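Local coordinates for protein glutamine cyclotransferase (Zymomonas mobilis, PDB 3NOL) that catalyses the cyclisation of N-terminal glutamine to pyroglutamate, as a bacterial glutaminyl cyclase built on a calcium-binding beta-propeller, at residues Thr45-Tyr50 and Asn228-Asp233; Pro223-Gly229 and Val241-Pro247. All coordinates share one frame; numbering follows the deposited sequence.

How the contacts relate
Contacts 1 and 2 share Asn228 and Gly229 on strand 227-233, and their centres lie about 11 Å apart. The centre of contact 1 lies about 4 Å from the centre of the chain. There strand 227-233 runs beside strand 44-51, and both give a carbonyl to the calcium ion. Contact 2 lies farther out, its centre about 12 Å from the centre of the chain, where the same strand pairs with strand 238-243. The two are joined directly by a salt bridge, Glu46 OE2 to Lys244 NZ at 2.8 Å. A glycerol, probably from the crystallisation liquor, is hydrogen-bonded to both side chains, Glu46 and Lys244, at this junction.

Contact 1. Residues Thr45-Tyr50 and Asn228-Asp233; sequences TEGFFY and NGIAWD. With CA (calcium ion), chain B.
Strands 45-50 and 228-233 run nearly parallel, 12° apart, with axes 5.0 Å apart at closest approach. Calcium bridges their backbones. It binds Phe48 O at 2.3 Å and Ile230 O at 2.4 Å, so these two oxygens sit close without a hydrogen bond. Glu176, Leu177, Glu178 and a water complete the site. Asn228 ND2 donates to Thr45 O (2.9 Å), with the oxygen almost in the amide plane but the donor above the carbonyl plane. A water links the same ND2 to Glu46 O. This is the meeting of two innermost blade strands of a beta-propeller, around its central calcium. The Phe48 ring presents an edge to Ile230 N, and its CE2 touches Ala231 CB at 3.6 Å. Tyr50 has CG anti to the backbone N (chi1 170°), which lays its ring alongside Asp233. Asp233 CB stands over the ring centre, a CH-pi contact, and the carboxylate is stacked 11° from the ring plane. With an alanine at Tyr50, Asp233 CB would probably lose the ring it packs on, and the water shared with Asp233 OD2 its hydroxyl partner. Arg238 forms a salt bridge with Asp233 OD1.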
# COMPACT_ATOMS: atom_id res chain seq x y z
N THR A 45 7.39 5.18 -3.44
CA THR A 45 6.66 4.12 -2.74
C THR A 45 5.61 3.44 -3.62
O THR A 45 4.71 4.12 -4.15
CB THR A 45 5.96 4.73 -1.50
OG1 THR A 45 6.95 5.38 -0.68
CG2 THR A 45 5.26 3.65 -0.70
N GLU A 46 5.72 2.11 -3.78
CA GLU A 46 4.74 1.31 -4.55
C GLU A 46 4.03 0.19 -3.75
O GLU A 46 3.09 -0.47 -4.23
CB GLU A 46 5.39 0.68 -5.79
CG GLU A 46 6.08 1.66 -6.75
CD GLU A 46 5.11 2.61 -7.45
OE1 GLU A 46 3.88 2.53 -7.22
OE2 GLU A 46 5.57 3.45 -8.27
N GLY A 47 4.53 -0.04 -2.54
CA GLY A 47 4.00 -1.08 -1.65
C GLY A 47 4.51 -0.75 -0.27
O GLY A 47 5.64 -0.26 -0.12
N PHE A 48 3.67 -0.94 0.74
CA PHE A 48 4.01 -0.45 2.08
C PHE A 48 3.17 -1.17 3.11
O PHE A 48 1.95 -1.17 3.03
CB PHE A 48 3.76 1.08 2.13
CG PHE A 48 4.14 1.75 3.41
CD1 PHE A 48 5.46 1.69 3.89
CD2 PHE A 48 3.22 2.56 4.08
CE1 PHE A 48 5.84 2.37 5.08
CE2 PHE A 48 3.59 3.24 5.27
CZ PHE A 48 4.89 3.15 5.76
N PHE A 49 3.82 -1.82 4.07
CA PHE A 49 3.06 -2.41 5.17
C PHE A 49 3.90 -2.42 6.45
O PHE A 49 5.11 -2.20 6.40
CB PHE A 49 2.51 -3.82 4.80
CG PHE A 49 3.57 -4.87 4.59
CD1 PHE A 49 3.99 -5.20 3.30
CD2 PHE A 49 4.13 -5.53 5.66
CE1 PHE A 49 4.94 -6.17 3.09
CE2 PHE A 49 5.11 -6.53 5.46
CZ PHE A 49 5.52 -6.84 4.16
N TYR A 50 3.22 -2.66 7.57
CA TYR A 50 3.87 -2.77 8.86
C TYR A 50 3.84 -4.23 9.28
O TYR A 50 2.83 -4.93 9.15
CB TYR A 50 3.09 -1.93 9.85
CG TYR A 50 3.50 -2.13 11.30
CD1 TYR A 50 3.01 -3.20 12.05
CD2 TYR A 50 4.36 -1.22 11.91
CE1 TYR A 50 3.38 -3.37 13.40
CE2 TYR A 50 4.72 -1.35 13.24
CZ TYR A 50 4.23 -2.42 13.97
OH TYR A 50 4.62 -2.53 15.29
N ASN A 228 0.62 7.83 -1.63
CA ASN A 228 0.57 6.39 -1.96
C ASN A 228 1.32 5.62 -0.91
O ASN A 228 2.53 5.83 -0.71
CB ASN A 228 1.17 6.05 -3.35
CG ASN A 228 0.79 4.63 -3.80
OD1 ASN A 228 -0.42 4.30 -3.92
ND2 ASN A 228 1.81 3.77 -4.01
N GLY A 229 0.60 4.74 -0.22
CA GLY A 229 1.20 3.89 0.80
C GLY A 229 0.48 4.08 2.11
O GLY A 229 0.44 5.19 2.67
N ILE A 230 -0.10 2.97 2.58
CA ILE A 230 -0.89 2.90 3.80
C ILE A 230 -0.44 1.68 4.55
O ILE A 230 -0.44 0.60 3.95
CB ILE A 230 -2.37 2.67 3.50
CG1 ILE A 230 -2.91 3.67 2.46
CG2 ILE A 230 -3.17 2.73 4.81
CD1 ILE A 230 -4.30 3.32 1.93
N ALA A 231 -0.11 1.83 5.84
CA ALA A 231 0.25 0.66 6.68
C ALA A 231 -0.50 0.73 7.99
O ALA A 231 -0.88 1.82 8.44
CB ALA A 231 1.74 0.62 6.93
N TRP A 232 -0.68 -0.43 8.62
CA TRP A 232 -1.52 -0.52 9.80
C TRP A 232 -0.86 -1.48 10.77
O TRP A 232 -0.51 -2.60 10.41
CB TRP A 232 -2.91 -1.00 9.39
CG TRP A 232 -3.86 -1.32 10.51
CD1 TRP A 232 -4.42 -2.55 10.78
CD2 TRP A 232 -4.41 -0.41 11.47
NE1 TRP A 232 -5.28 -2.45 11.86
CE2 TRP A 232 -5.29 -1.15 12.31
CE3 TRP A 232 -4.25 0.96 11.71
CZ2 TRP A 232 -6.01 -0.56 13.35
CZ3 TRP A 232 -4.97 1.56 12.76
CH2 TRP A 232 -5.83 0.80 13.57
N ASP A 233 -0.71 -1.01 12.01
CA ASP A 233 -0.13 -1.77 13.09
C ASP A 233 -1.32 -2.19 13.93
O ASP A 233 -1.90 -1.38 14.67
CB ASP A 233 0.82 -0.86 13.88
CG ASP A 233 1.25 -1.43 15.24
OD1 ASP A 233 2.00 -0.72 15.92
OD2 ASP A 233 0.82 -2.54 15.61
CA CA B . -0.27 -1.32 2.45
O HOH W 1 0.79 0.98 -4.67
O HOH W 2 0.43 -2.98 7.76
O HOH W 3 0.10 -5.54 8.85
O HOH W 4 3.10 -3.98 16.66
O HOH W 5 0.16 -3.63 2.02

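Contact 2. Residues Pro223-Gly229 and Val241-Pro247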
# COMPACT_ATOMS: atom_id res chain seq x y z
N PRO A 223 12.13 16.84 -7.06
CA PRO A 223 10.69 16.70 -7.25
C PRO A 223 9.99 16.01 -6.09
O PRO A 223 10.64 15.42 -5.22
CB PRO A 223 10.60 15.81 -8.48
CG PRO A 223 11.79 14.98 -8.41
CD PRO A 223 12.88 15.83 -7.83
N ILE A 224 8.66 16.08 -6.09
CA ILE A 224 7.83 15.30 -5.17
C ILE A 224 6.67 14.70 -5.97
O ILE A 224 6.28 15.24 -7.00
CB ILE A 224 7.34 16.13 -3.96
CG1 ILE A 224 6.79 15.22 -2.84
CG2 ILE A 224 6.30 17.18 -4.41
CD1 ILE A 224 6.63 15.92 -1.51
N ASP A 225 6.14 13.57 -5.50
CA ASP A 225 5.16 12.79 -6.28
C ASP A 225 3.92 12.54 -5.36
O ASP A 225 3.70 13.27 -4.35
CB ASP A 225 5.87 11.52 -6.81
CG ASP A 225 5.20 10.88 -8.02
OD1 ASP A 225 4.05 10.44 -7.95
OD2 ASP A 225 5.87 10.74 -9.07
N VAL A 226 3.11 11.55 -5.72
CA VAL A 226 1.75 11.46 -5.16
C VAL A 226 1.62 10.69 -3.85
O VAL A 226 2.45 9.84 -3.53
CB VAL A 226 0.72 10.85 -6.18
CG1 VAL A 226 0.64 11.69 -7.43
CG2 VAL A 226 1.06 9.43 -6.53
N LEU A 227 0.56 11.01 -3.11
CA LEU A 227 0.15 10.21 -1.96
C LEU A 227 0.01 8.74 -2.39
O LEU A 227 -0.63 8.44 -3.38
CB LEU A 227 -1.20 10.73 -1.41
CG LEU A 227 -1.74 9.97 -0.20
CD1 LEU A 227 -0.91 10.35 1.05
CD2 LEU A 227 -3.21 10.27 0.04
N ASN A 228 0.62 7.83 -1.63
CA ASN A 228 0.57 6.39 -1.96
C ASN A 228 1.32 5.62 -0.91
O ASN A 228 2.53 5.83 -0.71
CB ASN A 228 1.17 6.05 -3.35
CG ASN A 228 0.79 4.63 -3.80
OD1 ASN A 228 -0.42 4.30 -3.92
ND2 ASN A 228 1.81 3.77 -4.01
N GLY A 229 0.60 4.74 -0.22
CA GLY A 229 1.20 3.89 0.80
C GLY A 229 0.48 4.08 2.11
O GLY A 229 0.44 5.19 2.67
N VAL A 241 0.60 6.68 6.87
CA VAL A 241 0.42 7.02 5.45
C VAL A 241 1.66 7.75 4.93
O VAL A 241 2.31 8.52 5.67
CB VAL A 241 -0.84 7.88 5.21
CG1 VAL A 241 -2.12 7.07 5.54
CG2 VAL A 241 -0.79 9.20 6.02
N THR A 242 2.01 7.50 3.67
CA THR A 242 3.10 8.22 3.03
C THR A 242 2.81 8.43 1.53
O THR A 242 1.67 8.27 1.05
CB THR A 242 4.50 7.54 3.32
OG1 THR A 242 5.59 8.42 2.95
CG2 THR A 242 4.61 6.20 2.59
N GLY A 243 3.84 8.84 0.79
CA GLY A 243 3.70 9.03 -0.64
C GLY A 243 5.05 8.97 -1.35
O GLY A 243 6.15 8.91 -0.71
N LYS A 244 4.97 8.96 -2.68
CA LYS A 244 6.18 8.82 -3.49
C LYS A 244 7.04 10.07 -3.36
O LYS A 244 6.57 11.17 -3.68
CB LYS A 244 5.82 8.53 -4.94
CG LYS A 244 4.90 7.30 -5.11
CD LYS A 244 4.87 6.87 -6.59
CE LYS A 244 3.73 5.88 -6.94
NZ LYS A 244 3.69 5.53 -8.41
N LEU A 245 8.27 9.87 -2.90
CA LEU A 245 9.28 10.94 -2.65
C LEU A 245 8.94 11.81 -1.43
O LEU A 245 9.61 12.81 -1.16
CB LEU A 245 9.51 11.81 -3.89
CG LEU A 245 9.70 11.11 -5.24
CD1 LEU A 245 9.89 12.14 -6.37
CD2 LEU A 245 10.89 10.15 -5.18
N TRP A 246 7.90 11.41 -0.69
CA TRP A 246 7.46 12.20 0.45
C TRP A 246 8.54 12.17 1.55
O TRP A 246 9.16 11.12 1.78
CB TRP A 246 6.12 11.67 0.98
CG TRP A 246 4.97 12.12 0.15
CD1 TRP A 246 4.94 12.34 -1.21
CD2 TRP A 246 3.67 12.44 0.64
NE1 TRP A 246 3.68 12.77 -1.59
CE2 TRP A 246 2.89 12.85 -0.48
CE3 TRP A 246 3.09 12.44 1.91
CZ2 TRP A 246 1.55 13.25 -0.35
CZ3 TRP A 246 1.76 12.84 2.03
CH2 TRP A 246 1.01 13.24 0.91
N PRO A 247 8.78 13.32 2.20
CA PRO A 247 9.83 13.38 3.25
C PRO A 247 9.44 12.79 4.60
O PRO A 247 10.28 12.73 5.51
CB PRO A 247 10.06 14.90 3.41
CG PRO A 247 8.69 15.49 3.10
CD PRO A 247 8.14 14.63 1.98
O HOH W 6 2.88 8.22 -9.26
O HOH W 7 -1.06 7.16 1.49
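Trp246 CG lies anti to its own carbonyl carbon (chi1 -78°), and this turns the indole back toward segment 223-229. Leu227 CG is anti to the backbone N (chi1 -180°), which carries CD1 to the far end of that indole, 3.5 Å from Trp246 CH2. At the other end Ile224 CG1 meets Trp246 CD1 obliquely. Between them Trp246 NE1 donates to Asp225 O at 2.8 Å. The oxygen lies in the ring plane, while the donor stands above the carbonyl plane. Gly243 CA packs over one face of the same indole. A CB at Gly243 would be expected to run into Val226 O and the indole.

Asp225 and Lys244 run side by side, with their CB atoms 3.5 Å apart. Their charged ends do not meet. A water bridges Asp225 OD1 and Lys244 NZ, and Lys244 NZ goes on to a salt bridge with Glu46. Asp225 OD1 also accepts from Val226 N through its anti lone pair, which helps fix the carboxylate. Leu245 CD1 reaches Pro223 CG at the outer end.

The backbones are held by Lys244 N to Val226 O (2.8 Å), Asn228 N to Thr242 O (2.9 Å) and Thr242 N to Gly229 O (3.0 Å). The bond from Asp225 N to Lys244 O is weak. A water also donates to both Gly229 O and Thr242 O. Leu227 and Gly243 form an antiparallel non-hydrogen-bonded pair, CA to CA 4.0 Å, where the two short strands cross at 121°. A type II turn from Gly243 to Trp246, closed by Trp246 N to Gly243 O, then carries the chain toward strand 248-256. This is the open end of a beta hairpin, 227-233 with 238-243, within a beta-propeller blade.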